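Local coordinates for outer membrane protein (PDB 2FI9) that is of unknown function; named an outer membrane protein, it folds as a single compact alpha/beta domain of the DUF498/DUF598 family, at residues V71-T76 / V107-V112; N111-L114 / A119-A122. All coordinates share one frame; numbering follows the deposited sequence.

How the interactions relate
Of the parts that meet here, strand 71-75 comes first along the chain, and strand 97-101 then follows beside it. Helix 103-115 leads back to strand 120-124, on the other flank of strand 71-75. Interaction 1 sets residues 107-112 against residues 71-76 and closes a long loop of thirty intervening residues. Interaction 2 closes a short connection of four residues between 111-114 and 119-122. The two contacts follow one another along the chain without nesting or crossing, overlapping at Asn111 and Val112. Together they lay one helix over two adjacent parallel strands: interaction 1 holds its middle to strand 71-75, and interaction 2 its C-terminal part to the start of strand 120-124.

Interaction 1: V71-T76 / V107-V112; sequences VLLIGT and VRTFNV
Leu73 drives one methyl into the backbone of helix 103-115 where Thr109 passes into Phe110. Its CD1 lies 3.3 Å from Phe110 N and 3.4 Å from Phe110 CA, a tight approach that puts the methyl on the peptide link itself. The same methyl touches Thr109 CG2 at 3.7 Å and Phe110 CB at 3.9 Å, so it is cradled between two successive side chains. The other branch is a looser neighbour: Leu73 CD2 lies 4.1 Å from Thr109 CG2. Leucine suits the place because its branched end spans the gap between strand and helix, where Leu73 CA and Phe110 CA are 6.9 Å apart.

Thr109 meets it through carbon alone. With chi1 at -55°, its methyl stands anti to the backbone N and faces the leucine, while OG1 turns back along the helix to bond Ala105 O. One residue thus offers an apolar face to the sheet and satisfies its hydroxyl locally. Phe110 contributes CB here; its CG is anti to the backbone N (chi1 176°), and the ring extends past Leu73 to pack on Ala122 in the next strand.

Further out, Leu73 is flanked by Met101, which also touches Thr109, and by Val120. All three belong to neighbouring parallel strands. Side chains alternate along strand 71-75, so Leu72 and Ile74 serve the opposite face of the sheet, against Ile96 and Leu83. Strand 71-75 therefore runs between strands 120-124 and 97-101, with helix 103-115 packed along its Leu73 face and running roughly antiparallel to it.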
loop_
_atom_site.group_PDB
_atom_site.type_symbol
_atom_site.label_atom_id
_atom_site.label_comp_id
_atom_site.label_asym_id
_atom_site.label_seq_id
_atom_site.Cartn_x
_atom_site.Cartn_y
_atom_site.Cartn_z
ATOM N N VAL A 71 -2.019 1.471 10.594
ATOM C CA VAL A 71 -0.679 1.584 9.986
ATOM C C VAL A 71 -0.738 1.429 8.464
ATOM O O VAL A 71 -1.422 0.535 7.944
ATOM C CB VAL A 71 0.369 0.606 10.643
ATOM C CG1 VAL A 71 -0.084 -0.817 10.595
ATOM C CG2 VAL A 71 1.767 0.736 9.996
ATOM N N LEU A 72 -0.075 2.355 7.771
ATOM C CA LEU A 72 0.065 2.294 6.334
ATOM C C LEU A 72 1.531 2.075 5.926
ATOM O O LEU A 72 2.425 2.875 6.283
ATOM C CB LEU A 72 -0.473 3.577 5.687
ATOM C CG LEU A 72 -0.284 3.632 4.165
ATOM C CD1 LEU A 72 -1.111 2.562 3.437
ATOM C CD2 LEU A 72 -0.620 5.014 3.661
ATOM N N LEU A 73 1.774 0.999 5.181
ATOM C CA LEU A 73 3.096 0.754 4.620
ATOM C C LEU A 73 3.068 1.300 3.209
ATOM O O LEU A 73 2.092 1.092 2.484
ATOM C CB LEU A 73 3.415 -0.742 4.607
ATOM C CG LEU A 73 3.217 -1.426 5.965
ATOM C CD1 LEU A 73 3.294 -2.933 5.835
ATOM C CD2 LEU A 73 4.254 -0.904 6.964
ATOM N N ILE A 74 4.114 2.035 2.834
ATOM C CA ILE A 74 4.205 2.592 1.508
ATOM C C ILE A 74 5.431 2.039 0.797
ATOM O O ILE A 74 6.589 2.283 1.200
ATOM C CB ILE A 74 4.227 4.138 1.560
ATOM C CG1 ILE A 74 2.955 4.629 2.266
ATOM C CG2 ILE A 74 4.314 4.719 0.145
ATOM C CD1 ILE A 74 3.033 6.047 2.776
ATOM N N GLY A 75 5.171 1.266 -0.253
ATOM C CA GLY A 75 6.234 0.669 -1.064
ATOM C C GLY A 75 6.517 1.639 -2.186
ATOM O O GLY A 75 5.650 1.848 -3.053
ATOM N N THR A 76 7.715 2.238 -2.152
ATOM C CA THR A 76 8.097 3.312 -3.081
ATOM C C THR A 76 8.997 2.848 -4.229
ATOM O O THR A 76 9.905 3.595 -4.681
ATOM C CB THR A 76 8.788 4.495 -2.351
ATOM O OG1 THR A 76 9.943 4.027 -1.639
ATOM C CG2 THR A 76 7.835 5.178 -1.385
ATOM N N VAL A 107 5.843 -5.277 0.756
ATOM C CA VAL A 107 5.094 -6.527 0.568
ATOM C C VAL A 107 5.344 -7.485 1.735
ATOM O O VAL A 107 4.389 -8.022 2.329
ATOM C CB VAL A 107 5.450 -7.244 -0.776
ATOM C CG1 VAL A 107 4.948 -8.715 -0.788
ATOM C CG2 VAL A 107 4.924 -6.442 -1.983
ATOM N N ARG A 108 6.621 -7.695 2.067
ATOM C CA ARG A 108 6.989 -8.682 3.074
ATOM C C ARG A 108 6.475 -8.280 4.441
ATOM O O ARG A 108 5.976 -9.126 5.179
ATOM C CB ARG A 108 8.501 -8.880 3.110
ATOM C CG ARG A 108 9.031 -9.615 1.893
ATOM C CD ARG A 108 10.525 -9.867 2.001
ATOM N NE ARG A 108 11.320 -8.634 1.938
ATOM C CZ ARG A 108 11.832 -8.118 0.819
ATOM N NH1 ARG A 108 11.624 -8.708 -0.354
ATOM N NH2 ARG A 108 12.552 -7.009 0.876
ATOM N N THR A 109 6.553 -6.981 4.736
ATOM C CA THR A 109 6.093 -6.413 6.002
ATOM C C THR A 109 4.575 -6.423 6.091
ATOM O O THR A 109 4.026 -6.766 7.139
ATOM C CB THR A 109 6.597 -4.953 6.224
ATOM O OG1 THR A 109 8.023 -4.899 6.113
ATOM C CG2 THR A 109 6.206 -4.453 7.596
ATOM N N PHE A 110 3.902 -6.027 5.007
ATOM C CA PHE A 110 2.440 -6.141 4.927
ATOM C C PHE A 110 1.954 -7.560 5.231
ATOM O O PHE A 110 1.029 -7.745 6.023
ATOM C CB PHE A 110 1.917 -5.720 3.555
ATOM C CG PHE A 110 0.428 -5.900 3.397
ATOM C CD1 PHE A 110 -0.459 -5.017 4.012
ATOM C CD2 PHE A 110 -0.094 -6.977 2.662
ATOM C CE1 PHE A 110 -1.837 -5.176 3.884
ATOM C CE2 PHE A 110 -1.502 -7.148 2.526
ATOM C CZ PHE A 110 -2.369 -6.252 3.137
ATOM N N ASN A 111 2.568 -8.553 4.590
ATOM C CA ASN A 111 2.158 -9.942 4.771
ATOM C C ASN A 111 2.252 -10.356 6.230
ATOM O O ASN A 111 1.326 -10.975 6.762
ATOM C CB ASN A 111 2.987 -10.877 3.884
ATOM C CG ASN A 111 2.603 -10.782 2.419
ATOM O OD1 ASN A 111 1.599 -10.165 2.064
ATOM N ND2 ASN A 111 3.389 -11.416 1.561
ATOM N N VAL A 112 3.361 -9.982 6.873
ATOM C CA VAL A 112 3.621 -10.363 8.252
ATOM C C VAL A 112 2.586 -9.719 9.178
ATOM O O VAL A 112 1.944 -10.414 9.977
ATOM C CB VAL A 112 5.075 -10.002 8.676
ATOM C CG1 VAL A 112 5.202 -9.954 10.197
ATOM C CG2 VAL A 112 6.067 -11.013 8.081
#

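Interaction 2: N111-L114 / A119-A122; sequences NVLL and AVAA
Val120, the strand residue that meets Leu113 and Leu114, is followed by a short backbone bond: Ala121 N to Val71 O, a probable hydrogen bond that sets strand 120-124 beside strand 71-75. This is the closing half of a beta-alpha-beta crossover. Strand 97-101 leads into helix 103-115, which passes over the sheet and returns through a short connection as strand 120-124, parallel to the first but with strand 71-75 in between.

Across the contact itself the interaction is wholly apolar. Val120 projects toward the last turn of the helix, and its two methyls reach two consecutive leucines. Val120 CG2 meets Leu113 CD1 at 3.8 Å. Val120 CG1 rests on the helix backbone, 3.8 Å from Leu114 N and 4.0 Å from Leu114 CA. Leu114 CB is a looser neighbour, at 4.3 Å from Val120 CG1. The side chains of Leu113 and Val120 cross at about a right angle, and the leucine touches both branches: Leu113 CB is also 4.0 Å from Val120 CG1. A beta-branched valine suits this place, since it fits an extended strand and offers two methyls close to the backbone; leucine gives the helix the extra reach.

Val120 O is bonded by Arg15 NH1, and Arg15 also packs against Leu114, tying the N-terminal segment to this edge of the contact. The valine torsion places both branches: at chi1 65°, CG1 sits between the backbone N and carbonyl carbon and faces Leu114 N, whereas CG2, anti to the N, meets Leu113 CD1.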
loop_
_atom_site.group_PDB
_atom_site.type_symbol
_atom_site.label_atom_id
_atom_site.label_comp_id
_atom_site.label_asym_id
_atom_site.label_seq_id
_atom_site.Cartn_x
_atom_site.Cartn_y
_atom_site.Cartn_z
ATOM N N ASN A 111 2.568 -8.553 4.590
ATOM C CA ASN A 111 2.158 -9.942 4.771
ATOM C C ASN A 111 2.252 -10.356 6.230
ATOM O O ASN A 111 1.326 -10.975 6.762
ATOM C CB ASN A 111 2.987 -10.877 3.884
ATOM C CG ASN A 111 2.603 -10.782 2.419
ATOM O OD1 ASN A 111 1.599 -10.165 2.064
ATOM N ND2 ASN A 111 3.389 -11.416 1.561
ATOM N N VAL A 112 3.361 -9.982 6.873
ATOM C CA VAL A 112 3.621 -10.363 8.252
ATOM C C VAL A 112 2.586 -9.719 9.178
ATOM O O VAL A 112 1.944 -10.414 9.977
ATOM C CB VAL A 112 5.075 -10.002 8.676
ATOM C CG1 VAL A 112 5.202 -9.954 10.197
ATOM C CG2 VAL A 112 6.067 -11.013 8.081
ATOM N N LEU A 113 2.393 -8.411 9.041
ATOM C CA LEU A 113 1.435 -7.688 9.868
ATOM C C LEU A 113 -0.007 -8.130 9.624
ATOM O O LEU A 113 -0.818 -8.195 10.564
ATOM C CB LEU A 113 1.564 -6.179 9.656
ATOM C CG LEU A 113 2.875 -5.526 10.097
ATOM C CD1 LEU A 113 2.856 -4.085 9.667
ATOM C CD2 LEU A 113 3.042 -5.628 11.606
ATOM N N LEU A 114 -0.325 -8.435 8.368
ATOM C CA LEU A 114 -1.643 -8.986 8.030
ATOM C C LEU A 114 -1.916 -10.310 8.769
ATOM O O LEU A 114 -2.992 -10.510 9.349
ATOM C CB LEU A 114 -1.782 -9.166 6.511
ATOM C CG LEU A 114 -3.171 -9.629 6.066
ATOM C CD1 LEU A 114 -4.229 -8.565 6.392
ATOM C CD2 LEU A 114 -3.147 -9.956 4.588
ATOM N N ALA A 119 -4.348 -3.857 12.061
ATOM C CA ALA A 119 -5.095 -2.975 11.159
ATOM C C ALA A 119 -4.117 -2.303 10.174
ATOM O O ALA A 119 -3.847 -1.106 10.266
ATOM C CB ALA A 119 -5.909 -1.924 11.961
ATOM N N VAL A 120 -3.602 -3.092 9.234
ATOM C CA VAL A 120 -2.554 -2.653 8.312
ATOM C C VAL A 120 -3.097 -2.450 6.899
ATOM O O VAL A 120 -3.991 -3.200 6.429
ATOM C CB VAL A 120 -1.362 -3.672 8.298
ATOM C CG1 VAL A 120 -1.791 -5.008 7.748
ATOM C CG2 VAL A 120 -0.115 -3.110 7.543
ATOM N N ALA A 121 -2.559 -1.428 6.240
ATOM C CA ALA A 121 -2.865 -1.111 4.861
ATOM C C ALA A 121 -1.540 -0.986 4.139
ATOM O O ALA A 121 -0.512 -0.746 4.766
ATOM C CB ALA A 121 -3.657 0.216 4.765
ATOM N N ALA A 122 -1.559 -1.134 2.820
ATOM C CA ALA A 122 -0.354 -0.938 2.014
ATOM C C ALA A 122 -0.675 -0.205 0.720
ATOM O O ALA A 122 -1.705 -0.460 0.095
ATOM C CB ALA A 122 0.289 -2.284 1.701
#